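Local structure of hydrazine synthase subunit gamma (Candidatus Kuenenia stuttgartiensis, 5C2V) at residues S87-K92 with R104-T109; T206-T211 with V253-T258. The protein catalyses the reduction of nitric oxide to hydroxylamine, the first half-reaction of hydrazine synthesis, within the hydrazine synthase complex, and binds two c-type hemes. All blocks are in the same frame, centred on the assembly; numbering follows the deposited sequence.

In the fold
Interaction 1 comes first along the chain and closes before interaction 2 opens, yet their centres are only about 9 Å apart. Strand 89-90, which pairs with strand 77-78, carries one side of interaction 1 beside the first heme c; strands 206-207 and 256-257 pair with each other in interaction 2 beside the second heme c. The two contacts touch through residues 104-109: a probable hydrogen bond joins His105 O to Asp257 N, and another joins Thr109 OG1 to Glu255 OE1. Asp257 also shares a calcium ion with Leu100 and Pro102 from the loop that joins the two segments of interaction 1. Each contact touches a different heme, consistent with a place between the two heme lobes.

Interaction 1. Residues S87-K92 with R104-T109; sequences SWKNTK and RHEGFT. With CA (calcium ion), chain U; CA (calcium ion), chain S; HEC (heme c), chain V.
Lys92 lays its CE over one face of the His105 imidazole, 3.5 Å from the ring centroid and 16° off the normal, a CH-pi contact. The lysine bends at chi2, then runs straight between the ring and the heme CGA carboxylate, CG already against His105 CE1. From the other side Lys89 slides past His105 in the opposite sense, its CE 3.7 Å from His105 CB. Bends at chi2 and chi4 carry the Lys89 amine on to Glu106, whose chain it crosses at about a right angle. Lys89 NZ makes a salt bridge to Glu106 OE2 at 3.1 Å, meeting the oxygen on its anti side, 28° out of the carboxylate plane; a second salt bridge ties NZ to Glu83, a calcium ligand, while Glu106 OE1 bonds His111. At the heme propionate, Arg104 NH1 gives a nearly straight hydrogen bond (168°) to HEC O1D at 3.2 Å, and Asp82 pairs with NH2. His105 ND1 faces O2D of that same propionate, although the modelled spacing is too short to be trusted. Arg104 and His105, with the lysine carbons packed beside them, form the propionate side of the pocket of heme 1, which appears to lie in the active site.

Interaction 2. Residues T206-T211 with V253-T258; sequences THDVGT and VKEFDT. With CA (calcium ion), chain T; HEC (heme c), chain B; BET (trimethyl glycine), chain X.
This is a very short antiparallel beta ladder, strand 206-207 against strand 256-257, lying beside the second heme c in the cytochrome c-like part of the chain. His207 and Phe256 form its hydrogen-bonded pair: His207 N reaches Phe256 O at 3.2 Å, and Phe256 N returns to His207 O at 3.1 Å. Thr206 and Asp257 make the neighbouring non-hydrogen-bonded pair.

On the face carrying His207 and Phe256 the side chains turn to the heme. The heme CAC carbon sits over one face of the His207 ring, 3.8 Å above its plane, while Thr258 CG2 meets the ring edge, 3.4 Å from His207 CD2. His207 ND1 donates to O of the bound trimethyl glycine at 2.6 Å, almost straight at 173°, and Asp203 takes NE2; two carboxylates on one imidazole would probably promote its charged form. Asp208 N holds the other carboxylate oxygen of that ligand. Farther along, Thr211 OG1 donates to HEC O1D at 2.7 Å. The Phe256 ring lies obliquely against that hydroxyl and stacks on His272.

On the opposite face, the Thr206 and Glu255 side chains cross at about a right angle, Thr206 CG2 3.6 Å from Glu255 CB. Asp257, its CG anti to the backbone N (chi1 166°), sends OD2 to a calcium ion at 2.4 Å, completed by waters and the carbonyls of Leu100 and Pro102.

Beyond the ladder, Asp208 OD1 accepts from Gly210 N in an Asx turn leading round to Thr211. This long-range antiparallel pairing lines the pocket of heme 2, a heme that probably functions in electron transfer.

Interaction 1. Residues S87-K92 with R104-T109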
loop_
_atom_site.group_PDB
_atom_site.type_symbol
_atom_site.label_atom_id
_atom_site.label_comp_id
_atom_site.label_asym_id
_atom_site.label_seq_id
_atom_site.Cartn_x
_atom_site.Cartn_y
_atom_site.Cartn_z
ATOM N N SER C 87 16.680 6.539 -42.989
ATOM C CA SER C 87 17.592 6.207 -44.077
ATOM C C SER C 87 18.301 4.902 -43.766
ATOM O O SER C 87 19.157 4.864 -42.888
ATOM C CB SER C 87 18.620 7.317 -44.286
ATOM O OG SER C 87 19.428 7.487 -43.135
ATOM N N TRP C 88 17.966 3.849 -44.506
ATOM C CA TRP C 88 18.419 2.497 -44.188
ATOM C C TRP C 88 19.710 2.102 -44.898
ATOM O O TRP C 88 19.935 2.478 -46.048
ATOM C CB TRP C 88 17.322 1.488 -44.535
ATOM C CG TRP C 88 16.028 1.765 -43.845
ATOM C CD1 TRP C 88 14.961 2.454 -44.342
ATOM C CD2 TRP C 88 15.667 1.365 -42.519
ATOM N NE1 TRP C 88 13.954 2.504 -43.409
ATOM C CE2 TRP C 88 14.362 1.843 -42.281
ATOM C CE3 TRP C 88 16.318 0.648 -41.512
ATOM C CZ2 TRP C 88 13.698 1.625 -41.076
ATOM C CZ3 TRP C 88 15.658 0.434 -40.317
ATOM C CH2 TRP C 88 14.361 0.921 -40.110
ATOM N N LYS C 89 20.555 1.341 -44.205
ATOM C CA LYS C 89 21.779 0.825 -44.811
ATOM C C LYS C 89 21.998 -0.672 -44.600
ATOM O O LYS C 89 22.118 -1.157 -43.475
ATOM C CB LYS C 89 22.998 1.586 -44.296
ATOM C CG LYS C 89 23.151 2.965 -44.896
ATOM C CD LYS C 89 23.391 2.915 -46.394
ATOM C CE LYS C 89 23.816 4.277 -46.918
ATOM N NZ LYS C 89 22.861 5.348 -46.518
ATOM N N ASN C 90 22.040 -1.380 -45.723
ATOM C CA ASN C 90 22.448 -2.776 -45.820
ATOM C C ASN C 90 23.851 -2.963 -45.231
ATOM O O ASN C 90 24.730 -2.128 -45.437
ATOM C CB ASN C 90 22.358 -3.186 -47.306
ATOM C CG ASN C 90 23.269 -4.344 -47.700
ATOM O OD1 ASN C 90 23.696 -5.147 -46.883
ATOM N ND2 ASN C 90 23.565 -4.422 -48.991
ATOM N N THR C 91 24.057 -4.047 -44.486
ATOM C CA THR C 91 25.356 -4.294 -43.855
ATOM C C THR C 91 26.411 -4.632 -44.902
ATOM O O THR C 91 26.244 -5.561 -45.693
ATOM C CB THR C 91 25.284 -5.432 -42.814
ATOM O OG1 THR C 91 24.344 -5.088 -41.789
ATOM C CG2 THR C 91 26.650 -5.667 -42.182
ATOM N N LYS C 92 27.503 -3.874 -44.894
ATOM C CA LYS C 92 28.529 -3.981 -45.927
ATOM C C LYS C 92 29.241 -5.331 -45.948
ATOM O O LYS C 92 29.563 -5.898 -44.905
ATOM C CB LYS C 92 29.563 -2.866 -45.757
ATOM C CG LYS C 92 29.386 -1.702 -46.719
ATOM C CD LYS C 92 29.673 -2.130 -48.150
ATOM C CE LYS C 92 29.552 -0.965 -49.116
ATOM N NZ LYS C 92 29.830 -1.369 -50.523
ATOM N N ARG C 104 32.215 2.835 -47.012
ATOM C CA ARG C 104 30.766 2.859 -46.804
ATOM C C ARG C 104 29.988 2.777 -48.118
ATOM O O ARG C 104 30.386 2.067 -49.040
ATOM C CB ARG C 104 30.345 4.120 -46.040
ATOM C CG ARG C 104 30.874 4.220 -44.618
ATOM C CD ARG C 104 29.717 4.310 -43.639
ATOM N NE ARG C 104 30.026 5.117 -42.463
ATOM C CZ ARG C 104 29.105 5.597 -41.633
ATOM N NH1 ARG C 104 27.820 5.354 -41.856
ATOM N NH2 ARG C 104 29.466 6.325 -40.584
ATOM N N HIS C 105 28.894 3.526 -48.202
ATOM C CA HIS C 105 27.988 3.445 -49.345
ATOM C C HIS C 105 27.879 4.784 -50.061
ATOM O O HIS C 105 28.232 4.900 -51.234
ATOM C CB HIS C 105 26.599 2.977 -48.904
ATOM C CG HIS C 105 26.453 1.487 -48.831
ATOM N ND1 HIS C 105 26.552 0.786 -47.648
ATOM C CD2 HIS C 105 26.210 0.568 -49.794
ATOM C CE1 HIS C 105 26.376 -0.503 -47.888
ATOM N NE2 HIS C 105 26.168 -0.660 -49.182
ATOM N N GLU C 106 27.365 5.782 -49.349
ATOM C CA GLU C 106 27.252 7.135 -49.879
ATOM C C GLU C 106 28.614 7.644 -50.334
ATOM O O GLU C 106 29.617 7.459 -49.645
ATOM C CB GLU C 106 26.654 8.071 -48.828
ATOM C CG GLU C 106 25.325 7.590 -48.268
ATOM C CD GLU C 106 24.703 8.578 -47.304
ATOM O OE1 GLU C 106 25.354 9.596 -46.990
ATOM O OE2 GLU C 106 23.561 8.337 -46.860
ATOM N N GLY C 107 28.644 8.278 -51.501
ATOM C CA GLY C 107 29.894 8.707 -52.101
ATOM C C GLY C 107 30.263 10.148 -51.813
ATOM O O GLY C 107 29.851 10.718 -50.802
ATOM N N PHE C 108 31.043 10.737 -52.714
ATOM C CA PHE C 108 31.545 12.096 -52.539
ATOM C C PHE C 108 30.436 13.140 -52.583
ATOM O O PHE C 108 30.535 14.183 -51.936
ATOM C CB PHE C 108 32.593 12.418 -53.606
ATOM C CG PHE C 108 33.862 11.628 -53.466
ATOM C CD1 PHE C 108 34.870 12.058 -52.618
ATOM C CD2 PHE C 108 34.049 10.458 -54.183
ATOM C CE1 PHE C 108 36.039 11.334 -52.486
ATOM C CE2 PHE C 108 35.216 9.730 -54.057
ATOM C CZ PHE C 108 36.213 10.169 -53.207
ATOM N N THR C 109 29.387 12.861 -53.350
ATOM C CA THR C 109 28.281 13.801 -53.485
ATOM C C THR C 109 27.592 14.014 -52.141
ATOM O O THR C 109 27.145 13.060 -51.502
ATOM C CB THR C 109 27.249 13.317 -54.521
ATOM O OG1 THR C 109 27.912 13.008 -55.754
ATOM C CG2 THR C 109 26.197 14.388 -54.770
HETATM CA CA CA U . 20.306 5.804 -41.057
HETATM CA CA CA S . 24.213 -6.426 -49.040
HETATM FE FE HEC V . 30.261 -2.175 -39.904
HETATM C CHA HEC V . 30.013 -0.693 -42.994
HETATM C CHB HEC V . 33.614 -2.582 -40.377
HETATM C CHC HEC V . 30.562 -3.435 -36.705
HETATM C CHD HEC V . 26.858 -2.501 -39.686
HETATM N NA HEC V . 31.583 -1.683 -41.405
HETATM C C1A HEC V . 31.265 -1.144 -42.634
HETATM C C2A HEC V . 32.464 -1.151 -43.457
HETATM C C3A HEC V . 33.458 -1.673 -42.721
HETATM C C4A HEC V . 32.919 -2.017 -41.422
HETATM C CMA HEC V . 34.932 -1.891 -43.138
HETATM C CAA HEC V . 32.555 -0.625 -44.912
HETATM C CBA HEC V . 32.922 -1.736 -45.895
HETATM C CGA HEC V . 33.042 -1.178 -47.289
HETATM O O1A HEC V . 32.732 0.025 -47.488
HETATM O O2A HEC V . 33.447 -1.940 -48.206
HETATM N NB HEC V . 31.792 -3.000 -38.784
HETATM C C1B HEC V . 33.122 -2.814 -39.111
HETATM C C2B HEC V . 33.901 -2.900 -37.893
HETATM C C3B HEC V . 33.062 -3.144 -36.878
HETATM C C4B HEC V . 31.718 -3.207 -37.418
HETATM C CMB HEC V . 35.437 -2.756 -37.816
HETATM C CAB HEC V . 33.423 -3.318 -35.384
HETATM C CBB HEC V . 33.879 -1.977 -34.767
HETATM N NC HEC V . 28.952 -2.864 -38.464
HETATM C C1C HEC V . 29.282 -3.305 -37.198
HETATM C C2C HEC V . 28.056 -3.470 -36.445
HETATM C C3C HEC V . 27.037 -3.347 -37.306
HETATM C C4C HEC V . 27.576 -2.875 -38.570
HETATM C CMC HEC V . 27.986 -4.122 -35.044
HETATM C CAC HEC V . 25.534 -3.518 -36.982
HETATM C CBC HEC V . 25.060 -2.397 -36.030
HETATM N ND HEC V . 28.679 -1.735 -41.183
HETATM C C1D HEC V . 27.345 -1.818 -40.784
HETATM C C2D HEC V . 26.538 -1.062 -41.716
HETATM C C3D HEC V . 27.523 -0.499 -42.749
HETATM C C4D HEC V . 28.828 -0.967 -42.338
HETATM C CMD HEC V . 25.007 -0.865 -41.678
HETATM C CAD HEC V . 27.193 0.390 -43.965
HETATM C CBD HEC V . 27.076 1.835 -43.490
HETATM C CGD HEC V . 26.774 2.730 -44.662
HETATM O O1D HEC V . 26.648 3.966 -44.461
HETATM O O2D HEC V . 26.659 2.205 -45.797
HETATM O O HOH W 1 26.556 -6.195 -48.514
HETATM O O HOH W 2 24.058 -8.229 -47.516
HETATM O O HOH W 3 21.430 3.680 -41.215
HETATM O O HOH W 4 30.215 -0.162 -39.319
#

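Interaction 2. Residues T206-T211 with V253-T258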
loop_
_atom_site.group_PDB
_atom_site.type_symbol
_atom_site.label_atom_id
_atom_site.label_comp_id
_atom_site.label_asym_id
_atom_site.label_seq_id
_atom_site.Cartn_x
_atom_site.Cartn_y
_atom_site.Cartn_z
ATOM N N THR C 206 31.355 7.672 -57.791
ATOM C CA THR C 206 30.025 7.959 -57.271
ATOM C C THR C 206 29.047 8.225 -58.412
ATOM O O THR C 206 29.234 9.156 -59.194
ATOM C CB THR C 206 30.044 9.169 -56.318
ATOM O OG1 THR C 206 30.962 8.921 -55.245
ATOM C CG2 THR C 206 28.663 9.418 -55.745
ATOM N N HIS C 207 28.002 7.406 -58.502
ATOM C CA HIS C 207 27.048 7.502 -59.602
ATOM C C HIS C 207 25.606 7.654 -59.129
ATOM O O HIS C 207 25.266 7.282 -58.005
ATOM C CB HIS C 207 27.150 6.265 -60.500
ATOM C CG HIS C 207 28.439 6.170 -61.255
ATOM N ND1 HIS C 207 28.722 6.960 -62.346
ATOM C CD2 HIS C 207 29.518 5.372 -61.078
ATOM C CE1 HIS C 207 29.922 6.657 -62.808
ATOM N NE2 HIS C 207 30.426 5.695 -62.056
ATOM N N ASP C 208 24.759 8.201 -59.998
ATOM C CA ASP C 208 23.325 8.218 -59.749
ATOM C C ASP C 208 22.681 7.131 -60.604
ATOM O O ASP C 208 22.528 7.285 -61.816
ATOM C CB ASP C 208 22.738 9.597 -60.075
ATOM C CG ASP C 208 21.283 9.742 -59.649
ATOM O OD1 ASP C 208 20.556 8.729 -59.578
ATOM O OD2 ASP C 208 20.861 10.889 -59.389
ATOM N N VAL C 209 22.303 6.035 -59.957
ATOM C CA VAL C 209 21.658 4.913 -60.630
ATOM C C VAL C 209 20.144 4.909 -60.439
ATOM O O VAL C 209 19.465 3.971 -60.857
ATOM C CB VAL C 209 22.238 3.574 -60.154
ATOM C CG1 VAL C 209 23.558 3.304 -60.850
ATOM C CG2 VAL C 209 22.420 3.586 -58.649
ATOM N N GLY C 210 19.625 5.936 -59.775
ATOM C CA GLY C 210 18.196 6.048 -59.544
ATOM C C GLY C 210 17.731 5.214 -58.366
ATOM O O GLY C 210 16.551 4.879 -58.255
ATOM N N THR C 211 18.668 4.873 -57.489
ATOM C CA THR C 211 18.361 4.090 -56.299
ATOM C C THR C 211 18.146 4.968 -55.070
ATOM O O THR C 211 17.887 4.463 -53.979
ATOM C CB THR C 211 19.475 3.074 -55.994
ATOM O OG1 THR C 211 20.728 3.759 -55.879
ATOM C CG2 THR C 211 19.564 2.033 -57.097
ATOM N N VAL C 253 21.174 11.553 -49.625
ATOM C CA VAL C 253 21.879 11.732 -50.894
ATOM C C VAL C 253 21.273 10.863 -51.994
ATOM O O VAL C 253 20.682 9.818 -51.718
ATOM C CB VAL C 253 23.383 11.398 -50.770
ATOM C CG1 VAL C 253 24.064 12.320 -49.769
ATOM C CG2 VAL C 253 23.573 9.941 -50.380
ATOM N N LYS C 254 21.402 11.311 -53.240
ATOM C CA LYS C 254 20.895 10.554 -54.381
ATOM C C LYS C 254 21.940 9.654 -55.040
ATOM O O LYS C 254 21.599 8.812 -55.871
ATOM C CB LYS C 254 20.326 11.508 -55.432
ATOM C CG LYS C 254 19.387 12.558 -54.875
ATOM C CD LYS C 254 18.884 13.474 -55.976
ATOM C CE LYS C 254 17.934 14.521 -55.427
ATOM N NZ LYS C 254 17.374 15.378 -56.506
ATOM N N GLU C 255 23.206 9.820 -54.668
ATOM C CA GLU C 255 24.290 9.127 -55.364
ATOM C C GLU C 255 25.137 8.285 -54.414
ATOM O O GLU C 255 25.288 8.624 -53.241
ATOM C CB GLU C 255 25.172 10.135 -56.104
ATOM C CG GLU C 255 24.432 10.956 -57.146
ATOM C CD GLU C 255 25.351 11.875 -57.925
ATOM O OE1 GLU C 255 26.544 11.969 -57.565
ATOM O OE2 GLU C 255 24.883 12.501 -58.898
ATOM N N PHE C 256 25.694 7.191 -54.927
ATOM C CA PHE C 256 26.393 6.231 -54.079
ATOM C C PHE C 256 27.670 5.671 -54.703
ATOM O O PHE C 256 27.796 5.583 -55.924
ATOM C CB PHE C 256 25.455 5.076 -53.720
ATOM C CG PHE C 256 24.111 5.522 -53.222
ATOM C CD1 PHE C 256 23.935 5.892 -51.899
ATOM C CD2 PHE C 256 23.025 5.581 -54.081
ATOM C CE1 PHE C 256 22.700 6.310 -51.441
ATOM C CE2 PHE C 256 21.788 5.997 -53.629
ATOM C CZ PHE C 256 21.626 6.362 -52.307
ATOM N N ASP C 257 28.609 5.291 -53.843
ATOM C CA ASP C 257 29.844 4.639 -54.263
ATOM C C ASP C 257 29.562 3.216 -54.744
ATOM O O ASP C 257 28.932 2.428 -54.038
ATOM C CB ASP C 257 30.853 4.635 -53.109
ATOM C CG ASP C 257 32.015 3.691 -53.345
ATOM O OD1 ASP C 257 32.866 3.993 -54.209
ATOM O OD2 ASP C 257 32.087 2.653 -52.651
ATOM N N THR C 258 30.027 2.895 -55.948
ATOM C CA THR C 258 29.752 1.594 -56.552
ATOM C C THR C 258 30.535 0.471 -55.880
ATOM O O THR C 258 31.758 0.545 -55.759
ATOM C CB THR C 258 30.079 1.585 -58.057
ATOM O OG1 THR C 258 31.482 1.358 -58.243
ATOM C CG2 THR C 258 29.684 2.902 -58.699
HETATM CA CA CA T . 34.246 1.729 -52.247
HETATM FE FE HEC B . 25.737 -1.599 -60.968
HETATM C CHA HEC B . 25.260 -1.744 -57.568
HETATM C CHB HEC B . 25.179 -4.966 -61.197
HETATM C CHC HEC B . 25.482 -1.327 -64.395
HETATM C CHD HEC B . 26.657 1.681 -60.774
HETATM N NA HEC B . 25.276 -3.080 -59.631
HETATM C C1A HEC B . 25.178 -2.934 -58.260
HETATM C C2A HEC B . 24.969 -4.250 -57.688
HETATM C C3A HEC B . 24.947 -5.138 -58.686
HETATM C C4A HEC B . 25.138 -4.422 -59.931
HETATM C CMA HEC B . 24.753 -6.663 -58.537
HETATM C CAA HEC B . 24.808 -4.570 -56.185
HETATM C CBA HEC B . 26.131 -4.326 -55.466
HETATM C CGA HEC B . 25.926 -4.409 -53.976
HETATM O O1A HEC B . 26.936 -4.512 -53.235
HETATM O O2A HEC B . 24.750 -4.376 -53.530
HETATM N NB HEC B . 25.468 -2.921 -62.525
HETATM C C1B HEC B . 25.104 -4.246 -62.371
HETATM C C2B HEC B . 24.627 -4.732 -63.649
HETATM C C3B HEC B . 24.717 -3.729 -64.534
HETATM C C4B HEC B . 25.244 -2.567 -63.842
HETATM C CMB HEC B . 24.126 -6.170 -63.917
HETATM C CAB HEC B . 24.323 -3.766 -66.029
HETATM C CBB HEC B . 22.788 -3.851 -66.179
HETATM N NC HEC B . 26.018 -0.101 -62.335
HETATM C C1C HEC B . 25.859 -0.193 -63.704
HETATM C C2C HEC B . 26.043 1.133 -64.263
HETATM C C3C HEC B . 26.480 1.932 -63.282
HETATM C C4C HEC B . 26.397 1.192 -62.036
HETATM C CMC HEC B . 26.105 1.442 -65.775
HETATM C CAC HEC B . 26.876 3.422 -63.409
HETATM C CBC HEC B . 25.644 4.284 -63.766
HETATM N ND HEC B . 25.995 -0.249 -59.391
HETATM C C1D HEC B . 26.233 1.109 -59.594
HETATM C C2D HEC B . 25.960 1.820 -58.363
HETATM C C3D HEC B . 25.526 0.740 -57.360
HETATM C C4D HEC B . 25.575 -0.507 -58.090
HETATM C CMD HEC B . 26.087 3.339 -58.115
HETATM C CAD HEC B . 25.107 0.933 -55.887
HETATM C CBD HEC B . 23.801 1.718 -55.834
HETATM C CGD HEC B . 23.222 1.650 -54.446
HETATM O O1D HEC B . 22.109 2.197 -54.233
HETATM O O2D HEC B . 23.874 1.047 -53.555
HETATM N N BET X . 24.952 9.702 -65.440
HETATM C CA BET X . 24.802 8.967 -64.110
HETATM C C BET X . 26.087 9.259 -63.158
HETATM O O BET X . 27.127 8.633 -63.471
HETATM O OXT BET X . 25.851 10.070 -62.226
HETATM C C1 BET X . 25.567 11.077 -65.232
HETATM C C2 BET X . 23.585 9.893 -66.097
HETATM C C3 BET X . 25.886 8.945 -66.371
HETATM O O HOH W 5 32.964 6.631 -54.795
HETATM O O HOH W 6 35.064 2.954 -54.120
HETATM O O HOH W 7 33.663 -0.097 -53.672
HETATM O O HOH W 8 33.416 0.495 -50.370
#